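Local coordinates for protein F2 like fibronectin-binding protein (Streptococcus pneumoniae, PDB 5A0N) that probably helps the pneumococcus adhere to host tissue, its N-terminal thioester domain carrying an internal thioester of the kind that mediates covalent host binding, at residues A[105-110]-A[182-187]; A[144-149]-A[174-179]. All coordinates share one frame; numbering follows the deposited sequence.

Contact 1: A[105-110]-A[182-187]; sequences AWDTFS and DLYNFT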
ATOM      1  N   ALA A 105      11.282  -3.804  -9.462  1.00 15.01           N
ATOM      2  CA  ALA A 105      10.035  -3.769  -8.679  1.00 12.85           C
ATOM      3  C   ALA A 105      10.285  -3.568  -7.185  1.00 11.89           C
ATOM      4  O   ALA A 105       9.569  -2.834  -6.523  1.00 11.74           O
ATOM      5  CB  ALA A 105       9.213  -5.042  -8.906  1.00 14.78           C
ATOM      6  N   TRP A 106      11.326  -4.189  -6.640  1.00 11.84           N
ATOM      7  CA  TRP A 106      11.670  -3.950  -5.242  1.00 11.21           C
ATOM      8  C   TRP A 106      12.073  -2.507  -5.011  1.00 10.94           C
ATOM      9  O   TRP A 106      11.675  -1.886  -4.022  1.00 10.40           O
ATOM     10  CB  TRP A 106      12.814  -4.865  -4.825  1.00 12.15           C
ATOM     11  CG  TRP A 106      13.452  -4.551  -3.504  1.00 12.70           C
ATOM     12  CD1 TRP A 106      14.725  -4.120  -3.316  1.00 13.08           C
ATOM     13  CD2 TRP A 106      12.865  -4.669  -2.190  1.00 11.62           C
ATOM     14  NE1 TRP A 106      14.988  -3.980  -1.984  1.00 15.02           N
ATOM     15  CE2 TRP A 106      13.875  -4.330  -1.267  1.00 13.35           C
ATOM     16  CE3 TRP A 106      11.593  -5.035  -1.705  1.00 12.14           C
ATOM     17  CZ2 TRP A 106      13.669  -4.359   0.094  1.00 14.70           C
ATOM     18  CZ3 TRP A 106      11.413  -5.064  -0.360  1.00 13.29           C
ATOM     19  CH2 TRP A 106      12.443  -4.759   0.518  1.00 14.89           C
ATOM     20  N   ASP A 107      12.851  -1.945  -5.935  1.00 11.00           N
ATOM     21  CA  ASP A 107      13.332  -0.578  -5.782  1.00 10.98           C
ATOM     22  C   ASP A 107      12.154   0.400  -5.705  1.00  9.77           C
ATOM     23  O   ASP A 107      12.070   1.224  -4.792  1.00  9.57           O
ATOM     24  CB  ASP A 107      14.289  -0.197  -6.923  1.00 12.31           C
ATOM     25  CG  ASP A 107      15.017   1.108  -6.666  1.00 17.14           C
ATOM     26  OD1 ASP A 107      15.380   1.398  -5.513  1.00 15.80           O
ATOM     27  OD2 ASP A 107      15.243   1.877  -7.619  1.00 24.03           O
ATOM     28  N   THR A 108      11.212   0.272  -6.637  1.00  9.93           N
ATOM     29  CA  THR A 108      10.105   1.220  -6.629  1.00  9.70           C
ATOM     30  C   THR A 108       9.157   1.020  -5.446  1.00  8.96           C
ATOM     31  O   THR A 108       8.769   1.998  -4.835  1.00  9.34           O
ATOM     32  CB  THR A 108       9.327   1.266  -7.965  1.00 10.47           C
ATOM     33  OG1 THR A 108       8.712   0.003  -8.216  1.00 12.20           O
ATOM     34  CG2 THR A 108      10.256   1.653  -9.110  1.00 11.96           C
ATOM     35  N   PHE A 109       8.830  -0.227  -5.120  1.00  8.04           N
ATOM     36  CA  PHE A 109       7.950  -0.463  -3.983  1.00  8.44           C
ATOM     37  C   PHE A 109       8.605  -0.010  -2.691  1.00  7.82           C
ATOM     38  O   PHE A 109       7.997   0.659  -1.855  1.00  8.28           O
ATOM     39  CB  PHE A 109       7.542  -1.944  -3.847  1.00  8.79           C
ATOM     40  CG  PHE A 109       6.985  -2.225  -2.492  1.00  8.66           C
ATOM     41  CD1 PHE A 109       5.704  -1.784  -2.175  1.00  9.38           C
ATOM     42  CD2 PHE A 109       7.748  -2.790  -1.509  1.00 10.55           C
ATOM     43  CE1 PHE A 109       5.227  -1.871  -0.881  1.00 12.03           C
ATOM     44  CE2 PHE A 109       7.257  -2.915  -0.234  1.00 12.01           C
ATOM     45  CZ  PHE A 109       5.989  -2.460   0.079  1.00 12.17           C
ATOM     46  N   SER A 110       9.861  -0.381  -2.484  1.00  7.81           N
ATOM     47  CA  SER A 110      10.502  -0.058  -1.225  1.00  8.19           C
ATOM     48  C   SER A 110      10.697   1.447  -1.086  1.00  8.19           C
ATOM     49  O   SER A 110      10.561   1.994   0.019  1.00  8.47           O
ATOM     50  CB  SER A 110      11.815  -0.828  -1.048  1.00  9.58           C
ATOM     51  OG  SER A 110      12.786  -0.467  -2.019  1.00 10.61           O
ATOM     52  N   ASP A 182      11.103  13.027  -7.234  1.00  7.99           N
ATOM     53  CA  ASP A 182      11.939  12.725  -6.076  1.00  8.22           C
ATOM     54  C   ASP A 182      12.256  11.257  -5.859  1.00  8.53           C
ATOM     55  O   ASP A 182      13.090  10.925  -5.021  1.00  8.96           O
ATOM     56  CB  ASP A 182      11.289  13.229  -4.790  1.00  9.13           C
ATOM     57  CG  ASP A 182      11.150  14.739  -4.716  1.00 10.78           C
ATOM     58  OD1 ASP A 182      11.639  15.443  -5.636  1.00 11.37           O
ATOM     59  OD2 ASP A 182      10.523  15.212  -3.728  1.00 13.24           O
ATOM     60  N   LEU A 183      11.612  10.386  -6.623  1.00  8.60           N
ATOM     61  CA  LEU A 183      11.645   8.937  -6.366  1.00  8.87           C
ATOM     62  C   LEU A 183      13.042   8.343  -6.129  1.00  8.91           C
ATOM     63  O   LEU A 183      13.216   7.523  -5.240  1.00  8.44           O
ATOM     64  CB  LEU A 183      11.023   8.191  -7.563  1.00 10.26           C
ATOM     65  CG  LEU A 183      10.941   6.668  -7.507  1.00 11.04           C
ATOM     66  CD1 LEU A 183      10.216   6.191  -6.263  1.00 12.51           C
ATOM     67  CD2 LEU A 183      10.267   6.104  -8.724  1.00 12.96           C
ATOM     68  N   TYR A 184      14.003   8.771  -6.940  0.50  8.36           N
ATOM     69  CA  TYR A 184      15.337   8.193  -6.918  0.50  9.38           C
ATOM     70  C   TYR A 184      16.329   9.091  -6.177  0.50  9.56           C
ATOM     71  O   TYR A 184      17.503   8.752  -6.058  0.50 12.96           O
ATOM     72  CB  TYR A 184      15.774   7.938  -8.360  0.50 10.47           C
ATOM     73  CG  TYR A 184      14.840   7.017  -9.119  0.50 10.76           C
ATOM     74  CD1 TYR A 184      14.673   5.696  -8.718  0.50 11.83           C
ATOM     75  CD2 TYR A 184      14.109   7.460 -10.225  0.50 12.46           C
ATOM     76  CE1 TYR A 184      13.831   4.831  -9.391  0.50 12.52           C
ATOM     77  CE2 TYR A 184      13.245   6.592 -10.901  0.50 12.28           C
ATOM     78  CZ  TYR A 184      13.116   5.273 -10.480  0.50 13.68           C
ATOM     79  OH  TYR A 184      12.289   4.378 -11.139  0.50 16.65           O
ATOM     80  N   ASN A 185      15.866  10.207  -5.607  0.50  9.42           N
ATOM     81  CA  ASN A 185      16.768  11.228  -5.056  0.50 11.45           C
ATOM     82  C   ASN A 185      16.904  11.135  -3.510  0.50 11.49           C
ATOM     83  O   ASN A 185      16.797  12.136  -2.801  0.50 18.03           O
ATOM     84  CB  ASN A 185      16.334  12.638  -5.523  0.50 11.54           C
ATOM     85  CG  ASN A 185      16.618  12.884  -7.006  0.50 12.71           C
ATOM     86  OD1 ASN A 185      17.529  12.287  -7.562  0.50 16.67           O
ATOM     87  ND2 ASN A 185      15.867  13.788  -7.631  0.50 14.77           N
ATOM     88  N   PHE A 186      17.134   9.916  -3.011  1.00 10.73           N
ATOM     89  CA  PHE A 186      17.414   9.648  -1.607  1.00 11.80           C
ATOM     90  C   PHE A 186      17.895   8.201  -1.498  1.00 12.32           C
ATOM     91  O   PHE A 186      17.643   7.375  -2.378  1.00 12.69           O
ATOM     92  CB  PHE A 186      16.205   9.915  -0.694  1.00 11.52           C
ATOM     93  CG  PHE A 186      14.994   9.101  -1.044  1.00 10.24           C
ATOM     94  CD1 PHE A 186      14.795   7.840  -0.484  1.00 11.28           C
ATOM     95  CD2 PHE A 186      14.047   9.596  -1.942  1.00 10.84           C
ATOM     96  CE1 PHE A 186      13.667   7.096  -0.838  1.00 11.63           C
ATOM     97  CE2 PHE A 186      12.938   8.854  -2.272  1.00 11.09           C
ATOM     98  CZ  PHE A 186      12.760   7.610  -1.742  1.00 10.77           C
ATOM     99  N   THR A 187      18.534   7.886  -0.378  1.00 13.77           N
ATOM    100  CA  THR A 187      18.937   6.528  -0.089  1.00 15.33           C
ATOM    101  C   THR A 187      17.928   5.924   0.882  1.00 12.68           C
ATOM    102  O   THR A 187      17.532   6.559   1.856  1.00 15.53           O
ATOM    103  CB  THR A 187      20.335   6.516   0.517  1.00 18.00           C
ATOM    104  OG1 THR A 187      21.249   6.991  -0.472  1.00 25.63           O
ATOM    105  CG2 THR A 187      20.762   5.123   0.972  1.00 19.02           C
TER
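The type I beta turn from Asp182 to Asn185, which leads out of helix 170-182, sets Leu183 and Tyr184 against Asp107 and Thr108 near the start of helix 105-118. Tyr184 makes the closer approach, in one of its two modelled conformers, so its contacts are less certain than those of Leu183. The carboxylate of Asp107 lies at the edge of its ring, near the ring plane, with Asp107 OD2 3.7 Å from Tyr184 CE1, and the two flat groups are turned 29° apart. Farther along the same side chain, Tyr184 OH stands 4.0 Å from Thr108 CG2; these two side chains run alongside each other in the same direction. With its CG beside the backbone N (chi1 -58°), Tyr184 can bring its phenol end to the helix although its CB sets off at an angle to it. One face of the ring rests on Leu183 of its own turn, the CG of Leu183 lying 3.8 Å above the ring centre.

Inside the turn, the N of Asn185 donates to the O of Asp182 over 2.9 Å, a bond that closes the bend and presents the neighbouring Leu183 and Tyr184 together. The turn thus fits the end of one helix to the flank of another within the largely helical part of this thioester domain. Leu183 takes the buried side: its CD2 is 4.5 Å from Thr108 CG2, and it continues onto Leu112 and Met115 of helix 105-118 and Tyr150 of helix 132-152. Tyr184 sits at the exposed margin. Polar ties run through Arg111, one turn on from Asp107: it forms a salt bridge with Asp107 OD1 and hydrogen-bonds the backbone oxygens of Leu183 and Phe186, while the guanidinium group of Arg111 makes a cation-pi contact with Phe186.

Contact 2: A[144-149]-A[174-179]; sequences QYEIWR and KALEMI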
ATOM      1  N   GLN A 144      -0.143   4.827  -3.628  1.00  6.31           N
ATOM      2  CA  GLN A 144      -0.680   3.566  -4.097  1.00  5.90           C
ATOM      3  C   GLN A 144      -0.768   3.524  -5.621  1.00  6.09           C
ATOM      4  O   GLN A 144      -0.451   2.504  -6.227  1.00  6.69           O
ATOM      5  CB  GLN A 144      -2.037   3.311  -3.464  1.00  6.80           C
ATOM      6  CG  GLN A 144      -2.737   2.045  -3.959  1.00  6.45           C
ATOM      7  CD  GLN A 144      -2.054   0.790  -3.523  1.00  6.16           C
ATOM      8  OE1 GLN A 144      -2.364   0.237  -2.456  1.00  6.83           O
ATOM      9  NE2 GLN A 144      -1.156   0.280  -4.363  1.00  7.10           N
ATOM     10  N   TYR A 145      -1.283   4.570  -6.238  1.00  6.48           N
ATOM     11  CA  TYR A 145      -1.358   4.606  -7.698  1.00  6.68           C
ATOM     12  C   TYR A 145       0.032   4.536  -8.315  1.00  7.29           C
ATOM     13  O   TYR A 145       0.201   3.861  -9.350  1.00  8.06           O
ATOM     14  CB  TYR A 145      -2.173   5.788  -8.238  1.00  7.41           C
ATOM     15  CG  TYR A 145      -3.654   5.512  -8.142  1.00  7.74           C
ATOM     16  CD1 TYR A 145      -4.258   4.625  -9.031  1.00  8.31           C
ATOM     17  CD2 TYR A 145      -4.444   6.087  -7.146  1.00  8.79           C
ATOM     18  CE1 TYR A 145      -5.615   4.301  -8.916  1.00  9.00           C
ATOM     19  CE2 TYR A 145      -5.794   5.762  -7.032  1.00  9.74           C
ATOM     20  CZ  TYR A 145      -6.365   4.867  -7.911  1.00  9.06           C
ATOM     21  OH  TYR A 145      -7.678   4.499  -7.803  1.00 10.85           O
ATOM     22  N   GLU A 146       1.033   5.177  -7.712  1.00  6.74           N
ATOM     23  CA  GLU A 146       2.363   5.090  -8.279  1.00  7.36           C
ATOM     24  C   GLU A 146       2.988   3.716  -8.071  1.00  7.40           C
ATOM     25  O   GLU A 146       3.710   3.241  -8.954  1.00  8.27           O
ATOM     26  CB  GLU A 146       3.247   6.227  -7.802  1.00  7.61           C
ATOM     27  CG  GLU A 146       4.405   6.550  -8.766  1.00  7.92           C
ATOM     28  CD  GLU A 146       4.002   7.158 -10.099  1.00  8.02           C
ATOM     29  OE1 GLU A 146       2.793   7.159 -10.431  1.00  9.30           O
ATOM     30  OE2 GLU A 146       4.900   7.645 -10.818  1.00  8.65           O
ATOM     31  N   ILE A 147       2.660   3.033  -6.970  1.00  6.43           N
ATOM     32  CA  ILE A 147       3.069   1.642  -6.843  1.00  7.13           C
ATOM     33  C   ILE A 147       2.512   0.819  -7.994  1.00  7.11           C
ATOM     34  O   ILE A 147       3.241   0.012  -8.597  1.00  8.11           O
ATOM     35  CB  ILE A 147       2.706   1.087  -5.452  1.00  6.58           C
ATOM     36  CG1 ILE A 147       3.652   1.716  -4.432  1.00  7.41           C
ATOM     37  CG2 ILE A 147       2.706  -0.439  -5.403  1.00  7.58           C
ATOM     38  CD1 ILE A 147       3.295   1.447  -2.974  1.00  8.03           C
ATOM     39  N   TRP A 148       1.235   1.024  -8.317  1.00  6.79           N
ATOM     40  CA  TRP A 148       0.575   0.303  -9.405  1.00  6.96           C
ATOM     41  C   TRP A 148       1.108   0.675 -10.790  1.00  7.44           C
ATOM     42  O   TRP A 148       1.004  -0.130 -11.716  1.00  8.07           O
ATOM     43  CB  TRP A 148      -0.944   0.536  -9.365  1.00  6.84           C
ATOM     44  CG  TRP A 148      -1.633  -0.167  -8.268  1.00  6.86           C
ATOM     45  CD1 TRP A 148      -1.276  -1.326  -7.679  1.00  7.53           C
ATOM     46  CD2 TRP A 148      -2.874   0.239  -7.652  1.00  6.89           C
ATOM     47  NE1 TRP A 148      -2.236  -1.700  -6.742  1.00  7.61           N
ATOM     48  CE2 TRP A 148      -3.211  -0.728  -6.693  1.00  6.92           C
ATOM     49  CE3 TRP A 148      -3.710   1.342  -7.807  1.00  7.14           C
ATOM     50  CZ2 TRP A 148      -4.370  -0.637  -5.909  1.00  7.31           C
ATOM     51  CZ3 TRP A 148      -4.806   1.456  -7.005  1.00  7.05           C
ATOM     52  CH2 TRP A 148      -5.141   0.472  -6.073  1.00  7.97           C
ATOM     53  N   ARG A 149       1.711   1.844 -10.941  1.00  7.54           N
ATOM     54  CA  ARG A 149       2.417   2.152 -12.194  1.00  8.04           C
ATOM     55  C   ARG A 149       3.449   1.073 -12.462  1.00  8.59           C
ATOM     56  O   ARG A 149       3.603   0.632 -13.601  1.00  9.80           O
ATOM     57  CB  ARG A 149       3.098   3.516 -12.087  1.00  8.59           C
ATOM     58  CG  ARG A 149       3.959   3.864 -13.293  1.00  8.62           C
ATOM     59  CD  ARG A 149       4.571   5.235 -13.166  1.00  8.50           C
ATOM     60  NE  ARG A 149       5.439   5.540 -14.286  1.00  8.67           N
ATOM     61  CZ  ARG A 149       6.187   6.631 -14.361  1.00  9.18           C
ATOM     62  NH1 ARG A 149       6.102   7.565 -13.449  1.00  9.86           N
ATOM     63  NH2 ARG A 149       6.990   6.819 -15.404  1.00 10.88           N
ATOM     64  N   LYS A 174      -0.316  17.735  -7.202  1.00  8.99           N
ATOM     65  CA  LYS A 174       0.994  18.303  -6.887  1.00  9.42           C
ATOM     66  C   LYS A 174       1.890  17.232  -6.275  1.00  9.13           C
ATOM     67  O   LYS A 174       3.061  17.097  -6.648  1.00 10.11           O
ATOM     68  CB  LYS A 174       0.871  19.498  -5.953  1.00 11.22           C
ATOM     69  CG  LYS A 174       0.071  20.651  -6.532  1.00 14.30           C
ATOM     70  CD  LYS A 174      -0.037  21.815  -5.555  1.00 22.21           C
ATOM     71  CE  LYS A 174      -0.759  22.976  -6.227  1.00 31.04           C
ATOM     72  NZ  LYS A 174      -1.197  24.015  -5.263  1.00 42.20           N
ATOM     73  N   ALA A 175       1.363  16.466  -5.322  1.00  8.27           N
ATOM     74  CA  ALA A 175       2.149  15.431  -4.681  1.00  8.60           C
ATOM     75  C   ALA A 175       2.642  14.404  -5.690  1.00  8.34           C
ATOM     76  O   ALA A 175       3.778  13.921  -5.561  1.00  9.26           O
ATOM     77  CB  ALA A 175       1.341  14.734  -3.600  1.00  9.38           C
ATOM     78  N   LEU A 176       1.817  14.033  -6.654  1.00  7.88           N
ATOM     79  CA  LEU A 176       2.233  13.048  -7.663  1.00  8.18           C
ATOM     80  C   LEU A 176       3.438  13.557  -8.467  1.00  7.48           C
ATOM     81  O   LEU A 176       4.342  12.789  -8.778  1.00  8.39           O
ATOM     82  CB  LEU A 176       1.061  12.708  -8.565  1.00  9.75           C
ATOM     83  CG  LEU A 176       1.295  11.605  -9.594  1.00 10.36           C
ATOM     84  CD1 LEU A 176       1.780  10.326  -8.957  1.00 12.62           C
ATOM     85  CD2 LEU A 176       0.012  11.444 -10.404  1.00 13.56           C
ATOM     86  N   GLU A 177       3.445  14.841  -8.786  1.00  7.91           N
ATOM     87  CA  GLU A 177       4.567  15.423  -9.513  1.00  8.21           C
ATOM     88  C   GLU A 177       5.827  15.410  -8.663  1.00  8.05           C
ATOM     89  O   GLU A 177       6.940  15.213  -9.166  1.00  9.12           O
ATOM     90  CB  GLU A 177       4.223  16.825  -9.991  1.00  8.99           C
ATOM     91  CG  GLU A 177       3.104  16.780 -10.996  1.00 10.82           C
ATOM     92  CD  GLU A 177       2.495  18.098 -11.342  1.00 19.11           C
ATOM     93  OE1 GLU A 177       3.104  19.109 -11.117  1.00 28.91           O
ATOM     94  OE2 GLU A 177       1.366  18.110 -11.860  1.00 24.25           O
ATOM     95  N   MET A 178       5.674  15.675  -7.367  1.00  7.94           N
ATOM     96  CA  MET A 178       6.823  15.607  -6.467  1.00  8.33           C
ATOM     97  C   MET A 178       7.344  14.181  -6.307  1.00  7.56           C
ATOM     98  O   MET A 178       8.551  13.955  -6.342  1.00  8.78           O
ATOM     99  CB  MET A 178       6.498  16.235  -5.120  1.00  8.74           C
ATOM    100  CG  MET A 178       6.152  17.714  -5.221  1.00 11.10           C
ATOM    101  SD  MET A 178       5.451  18.305  -3.644  1.00 20.02           S
ATOM    102  CE  MET A 178       4.526  19.714  -4.113  1.00 18.96           C
ATOM    103  N   ILE A 179       6.434  13.223  -6.136  1.00  8.02           N
ATOM    104  CA  ILE A 179       6.831  11.818  -6.102  1.00  8.47           C
ATOM    105  C   ILE A 179       7.658  11.472  -7.349  1.00  8.43           C
ATOM    106  O   ILE A 179       8.715  10.842  -7.254  1.00  8.64           O
ATOM    107  CB  ILE A 179       5.611  10.879  -6.038  1.00  8.31           C
ATOM    108  CG1 ILE A 179       4.910  10.973  -4.674  1.00  9.14           C
ATOM    109  CG2 ILE A 179       5.996   9.445  -6.355  1.00  9.66           C
ATOM    110  CD1 ILE A 179       3.497  10.393  -4.668  1.00 10.37           C
TER
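Glu146 reaches from helix 132-152 toward helix 170-182 and touches it with two parts of its side chain. Its CG lies 4.1 Å from Ile179 CG2, the two chains sliding past each other in opposite directions; this is the apolar, close-packed side, where Ile179 also meets Phe139, Val142 and Ile143 of helix 132-152. About one turn earlier on the helix, Leu176 crosses the acid at about a right angle, and its CD1 comes within 3.6 Å of Glu146 OE1. A bend at chi2 (68°) turns the carboxylate off the line of the chain and lets Leu176 meet this oxygen, which is also hydrogen-bonded.

The looser side begins at Arg149, which is partly exposed and makes no direct contact with segment 174-179. Its NH1 donates to Glu146 OE2 over 2.9 Å at an N-H...O angle of 154°, on the syn side, though 29° out of the carboxylate plane. Arg180 NE forms a second salt bridge to the same oxygen, and these two positive groups probably stabilise the buried acid as an anion. A glycerol, probably from crystallisation, hydrogen-bonds Arg149 NH1. Such an apolar seam, bordered by a carboxylate whose OE2 two arginines share, belongs to the helix-helix packing of the adhesin's helical insertion domain.

How the contacts relate
From the N terminus, the chain first passes through small antiparallel sheets and strand 75-78, then turns helical and reaches segment 105-110. Contact 2 closes the shorter loop, with 24 residues between 144-149 and 174-179, bringing helices 132-152 and 170-182 together. Contact 1 closes the longer loop, from 105-110 to 182-187, and both segments of contact 2 fall inside it; none of the 71 residues between is in a strand. Helix 170-182 is shared: it supplies one side of contact 2 and runs into the turn of contact 1, before strand 193-200. The centres of the two contacts are about 12 Å apart, and Phe109 CD1 packs 4.1 Å from Ile147 CD1, joining helices 105-118 and 132-152 directly.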